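Local coordinates for protein putative histidinol-phosphate aminotransferase (Erwinia carotovora atroseptica, PDB 3LY1) that probably acts as a pyridoxal-phosphate-dependent aminotransferase, possibly on histidinol phosphate, and binds pyridoxal 5'-phosphate, at residues A[125-130]-A[149-154]. Residues are numbered along the deposited sequence; the frame is centred on the assembly and turned at random.
With PLP (pyridoxal-5'-phosphate), chain E.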
ATOM      1  N   TRP A 125     -19.481 -10.507  26.949  1.00 29.57           N
ATOM      2  CA  TRP A 125     -18.765 -10.290  25.654  1.00 27.72           C
ATOM      3  C   TRP A 125     -17.477  -9.429  25.749  1.00 24.48           C
ATOM      4  O   TRP A 125     -16.887  -9.061  24.740  1.00 22.44           O
ATOM      5  CB  TRP A 125     -19.667  -9.798  24.509  1.00 28.81           C
ATOM      6  CG  TRP A 125     -20.636 -10.848  23.848  1.00 32.56           C
ATOM      7  CD1 TRP A 125     -21.999 -10.776  23.851  1.00 36.50           C
ATOM      8  CD2 TRP A 125     -20.312 -12.058  23.093  1.00 34.37           C
ATOM      9  NE1 TRP A 125     -22.543 -11.850  23.172  1.00 38.49           N
ATOM     10  CE2 TRP A 125     -21.540 -12.652  22.704  1.00 35.30           C
ATOM     11  CE3 TRP A 125     -19.120 -12.713  22.756  1.00 33.91           C
ATOM     12  CZ2 TRP A 125     -21.609 -13.861  21.983  1.00 34.60           C
ATOM     13  CZ3 TRP A 125     -19.190 -13.924  22.036  1.00 33.04           C
ATOM     14  CH2 TRP A 125     -20.426 -14.480  21.668  1.00 34.18           C
ATOM     15  N   ALA A 126     -17.074  -9.110  26.970  1.00 22.45           N
ATOM     16  CA  ALA A 126     -15.855  -8.355  27.231  1.00 20.73           C
ATOM     17  C   ALA A 126     -14.661  -9.299  27.117  1.00 18.84           C
ATOM     18  O   ALA A 126     -14.799 -10.522  27.217  1.00 18.68           O
ATOM     19  CB  ALA A 126     -15.898  -7.702  28.627  1.00 20.60           C
ATOM     20  N   PHE A 127     -13.491  -8.712  26.929  1.00 17.17           N
ATOM     21  CA  PHE A 127     -12.256  -9.438  26.896  1.00 16.36           C
ATOM     22  C   PHE A 127     -12.054 -10.108  28.252  1.00 15.04           C
ATOM     23  O   PHE A 127     -12.340  -9.505  29.268  1.00 15.35           O
ATOM     24  CB  PHE A 127     -11.083  -8.488  26.679  1.00 16.94           C
ATOM     25  CG  PHE A 127     -10.945  -7.942  25.290  1.00 18.35           C
ATOM     26  CD1 PHE A 127     -11.872  -8.179  24.298  1.00 19.41           C
ATOM     27  CD2 PHE A 127      -9.869  -7.110  25.003  1.00 19.21           C
ATOM     28  CE1 PHE A 127     -11.676  -7.630  23.024  1.00 22.19           C
ATOM     29  CE2 PHE A 127      -9.696  -6.562  23.746  1.00 19.80           C
ATOM     30  CZ  PHE A 127     -10.595  -6.808  22.774  1.00 20.33           C
ATOM     31  N   ASP A 128     -11.587 -11.348  28.256  1.00 14.24           N
ATOM     32  CA  ASP A 128     -11.122 -11.982  29.479  1.00 13.64           C
ATOM     33  C   ASP A 128      -9.624 -11.661  29.610  1.00 13.22           C
ATOM     34  O   ASP A 128      -8.767 -12.467  29.217  1.00 12.65           O
ATOM     35  CB  ASP A 128     -11.404 -13.483  29.426  1.00 12.88           C
ATOM     36  CG  ASP A 128     -10.908 -14.229  30.656  1.00 13.75           C
ATOM     37  OD1 ASP A 128     -10.433 -13.606  31.608  1.00 12.22           O
ATOM     38  OD2 ASP A 128     -10.977 -15.476  30.662  1.00 14.72           O
ATOM     39  N   ILE A 129      -9.311 -10.482  30.166  1.00 13.16           N
ATOM     40  CA  ILE A 129      -7.907 -10.084  30.313  1.00 14.39           C
ATOM     41  C   ILE A 129      -7.092 -11.077  31.148  1.00 13.69           C
ATOM     42  O   ILE A 129      -5.953 -11.418  30.777  1.00 13.40           O
ATOM     43  CB  ILE A 129      -7.748  -8.656  30.858  1.00 15.78           C
ATOM     44  CG1 ILE A 129      -8.291  -7.683  29.810  1.00 18.46           C
ATOM     45  CG2 ILE A 129      -6.248  -8.353  31.054  1.00 16.97           C
ATOM     46  CD1 ILE A 129      -7.410  -7.618  28.555  1.00 21.12           C
ATOM     47  N   GLU A 130      -7.671 -11.582  32.236  1.00 12.82           N
ATOM     48  CA  GLU A 130      -6.967 -12.609  33.029  1.00 11.64           C
ATOM     49  C   GLU A 130      -6.679 -13.875  32.209  1.00 12.09           C
ATOM     50  O   GLU A 130      -5.585 -14.449  32.310  1.00 11.18           O
ATOM     51  CB  GLU A 130      -7.689 -12.942  34.322  1.00 12.39           C
ATOM     52  CG  GLU A 130      -7.747 -11.802  35.356  1.00 14.71           C
ATOM     53  CD  GLU A 130      -6.356 -11.258  35.778  1.00 18.63           C
ATOM     54  OE1 GLU A 130      -5.376 -12.035  35.844  1.00 16.62           O
ATOM     55  OE2 GLU A 130      -6.252 -10.041  36.046  1.00 24.06           O
ATOM     56  N   ASN A 149      -9.171  -1.939  20.539  1.00 12.57           N
ATOM     57  CA  ASN A 149      -9.715  -1.128  21.608  1.00 13.27           C
ATOM     58  C   ASN A 149     -10.061   0.234  21.072  1.00 12.83           C
ATOM     59  O   ASN A 149      -9.164   1.035  20.887  1.00 13.17           O
ATOM     60  CB  ASN A 149      -8.689  -0.932  22.747  1.00 12.66           C
ATOM     61  CG  ASN A 149      -9.337  -0.537  24.066  1.00 15.07           C
ATOM     62  OD1 ASN A 149     -10.514  -0.892  24.330  1.00 15.03           O
ATOM     63  ND2 ASN A 149      -8.599   0.247  24.899  1.00 15.76           N
ATOM     64  N   PRO A 150     -11.356   0.520  20.820  1.00 14.14           N
ATOM     65  CA  PRO A 150     -12.575  -0.285  20.950  1.00 14.23           C
ATOM     66  C   PRO A 150     -12.544  -1.498  20.058  1.00 14.08           C
ATOM     67  O   PRO A 150     -12.001  -1.409  18.987  1.00 15.32           O
ATOM     68  CB  PRO A 150     -13.681   0.668  20.468  1.00 14.77           C
ATOM     69  CG  PRO A 150     -13.163   2.031  20.692  1.00 14.65           C
ATOM     70  CD  PRO A 150     -11.663   1.917  20.484  1.00 13.19           C
ATOM     71  N   ASN A 151     -13.101  -2.610  20.511  1.00 14.24           N
ATOM     72  CA  ASN A 151     -13.102  -3.850  19.742  1.00 14.62           C
ATOM     73  C   ASN A 151     -14.075  -3.761  18.575  1.00 14.16           C
ATOM     74  O   ASN A 151     -15.094  -3.118  18.682  1.00 14.69           O
ATOM     75  CB  ASN A 151     -13.438  -5.040  20.655  1.00 14.15           C
ATOM     76  CG  ASN A 151     -13.187  -6.394  19.993  1.00 15.61           C
ATOM     77  OD1 ASN A 151     -12.220  -6.570  19.240  1.00 14.08           O
ATOM     78  ND2 ASN A 151     -14.044  -7.365  20.299  1.00 17.74           N
ATOM     79  N   ASN A 152     -13.743  -4.462  17.504  1.00 14.34           N
ATOM     80  CA  ASN A 152     -14.604  -4.675  16.346  1.00 14.66           C
ATOM     81  C   ASN A 152     -14.739  -6.164  16.318  1.00 15.70           C
ATOM     82  O   ASN A 152     -13.721  -6.864  16.201  1.00 15.61           O
ATOM     83  CB  ASN A 152     -13.921  -4.112  15.077  1.00 15.24           C
ATOM     84  CG  ASN A 152     -14.714  -4.371  13.779  1.00 17.50           C
ATOM     85  OD1 ASN A 152     -15.834  -4.873  13.811  1.00 16.48           O
ATOM     86  ND2 ASN A 152     -14.127  -4.003  12.629  1.00 15.91           N
ATOM     87  N   PRO A 153     -15.985  -6.709  16.418  1.00 15.76           N
ATOM     88  CA  PRO A 153     -17.298  -6.155  16.147  1.00 15.61           C
ATOM     89  C   PRO A 153     -18.126  -5.684  17.329  1.00 15.94           C
ATOM     90  O   PRO A 153     -19.159  -5.080  17.101  1.00 15.78           O
ATOM     91  CB  PRO A 153     -18.011  -7.346  15.488  1.00 16.37           C
ATOM     92  CG  PRO A 153     -17.509  -8.490  16.268  1.00 15.59           C
ATOM     93  CD  PRO A 153     -16.040  -8.185  16.451  1.00 15.72           C
ATOM     94  N   THR A 154     -17.682  -5.932  18.565  1.00 15.35           N
ATOM     95  CA  THR A 154     -18.542  -5.701  19.741  1.00 15.79           C
ATOM     96  C   THR A 154     -18.747  -4.205  20.032  1.00 15.47           C
ATOM     97  O   THR A 154     -19.756  -3.838  20.576  1.00 15.55           O
ATOM     98  CB  THR A 154     -17.961  -6.332  21.012  1.00 14.85           C
ATOM     99  OG1 THR A 154     -16.646  -5.790  21.257  1.00 17.80           O
ATOM    100  CG2 THR A 154     -17.898  -7.890  20.910  1.00 16.15           C
TER
HETATM  101  N1  PLP E 500      -8.339  -2.286  12.591  1.00 22.27           N
HETATM  102  C2  PLP E 500      -9.686  -2.434  12.849  1.00 23.66           C
HETATM  103  C2A PLP E 500     -10.121  -2.762  14.256  1.00 21.62           C
HETATM  104  C3  PLP E 500     -10.586  -2.310  11.790  1.00 23.38           C
HETATM  105  O3  PLP E 500     -11.910  -2.475  12.040  1.00 23.50           O
HETATM  106  C4  PLP E 500     -10.110  -2.034  10.489  1.00 29.17           C
HETATM  107  C4A PLP E 500     -11.072  -1.766   9.361  1.00 33.61           C
HETATM  108  O4A PLP E 500     -11.957  -2.593   9.215  1.00 41.58           O
HETATM  109  C5  PLP E 500      -8.738  -1.898  10.248  1.00 23.83           C
HETATM  110  C6  PLP E 500      -7.870  -2.046  11.330  1.00 22.61           C
HETATM  111  C5A PLP E 500      -8.173  -1.619   8.872  1.00 26.61           C
HETATM  112  O4P PLP E 500      -8.589  -0.367   8.295  1.00 24.18           O
HETATM  113  P   PLP E 500      -7.638   0.442   7.302  1.00 23.16           P
HETATM  114  O1P PLP E 500      -6.755  -0.463   6.501  1.00 23.75           O
HETATM  115  O2P PLP E 500      -6.881   1.337   8.247  1.00 25.58           O
HETATM  116  O3P PLP E 500      -8.652   1.203   6.463  1.00 27.13           O
HETATM  117  O   HOH W   1     -15.291  -7.080  23.208  1.00 17.60           O
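Trp125 meets the Thr154 methyl with its carbonyl and its CB: Trp125 O lies 4.1 Å and Trp125 CB 4.4 Å from Thr154 CG2, while the indole leads away to an edge-to-face stack with Trp327. A water links the Trp125 carbonyl to the side chains of Asn151 and Thr154. It donates to Trp125 O at 3.0 Å, accepts from Asn151 ND2, and is 2.7 Å from Thr154 OG1. In Thr154, OG1 sits between the backbone N and the carbonyl carbon (chi1 58°), where it reaches the water and Thr156 OG1. Two residues on, Phe127 brings the far end of its ring to Asn151, CE1 standing 3.6 Å from Asn151 CG. The amide meets the ring at its rim, not over a face, and the two planes are 73° apart. A chi1 of -168° swings the Asn151 amide away from its own backbone N and toward the phenyl edge. Thr101 OG1 bonds OD1, while Leu100 O and the water accept N-H from ND2, which together hold the amide's rotation. Next along that loop, Asn152 ND2 donates to PLP O3 at 2.8 Å, and its OD1 bonds Arg329, so Asn151 is the sequence neighbour of a residue that binds the cofactor. Asp128 OD1 N-caps helix 129-137 through Gly131 N. The contact joins the lead-in to this helix to the loop between strand 143-148 and helix 160-168.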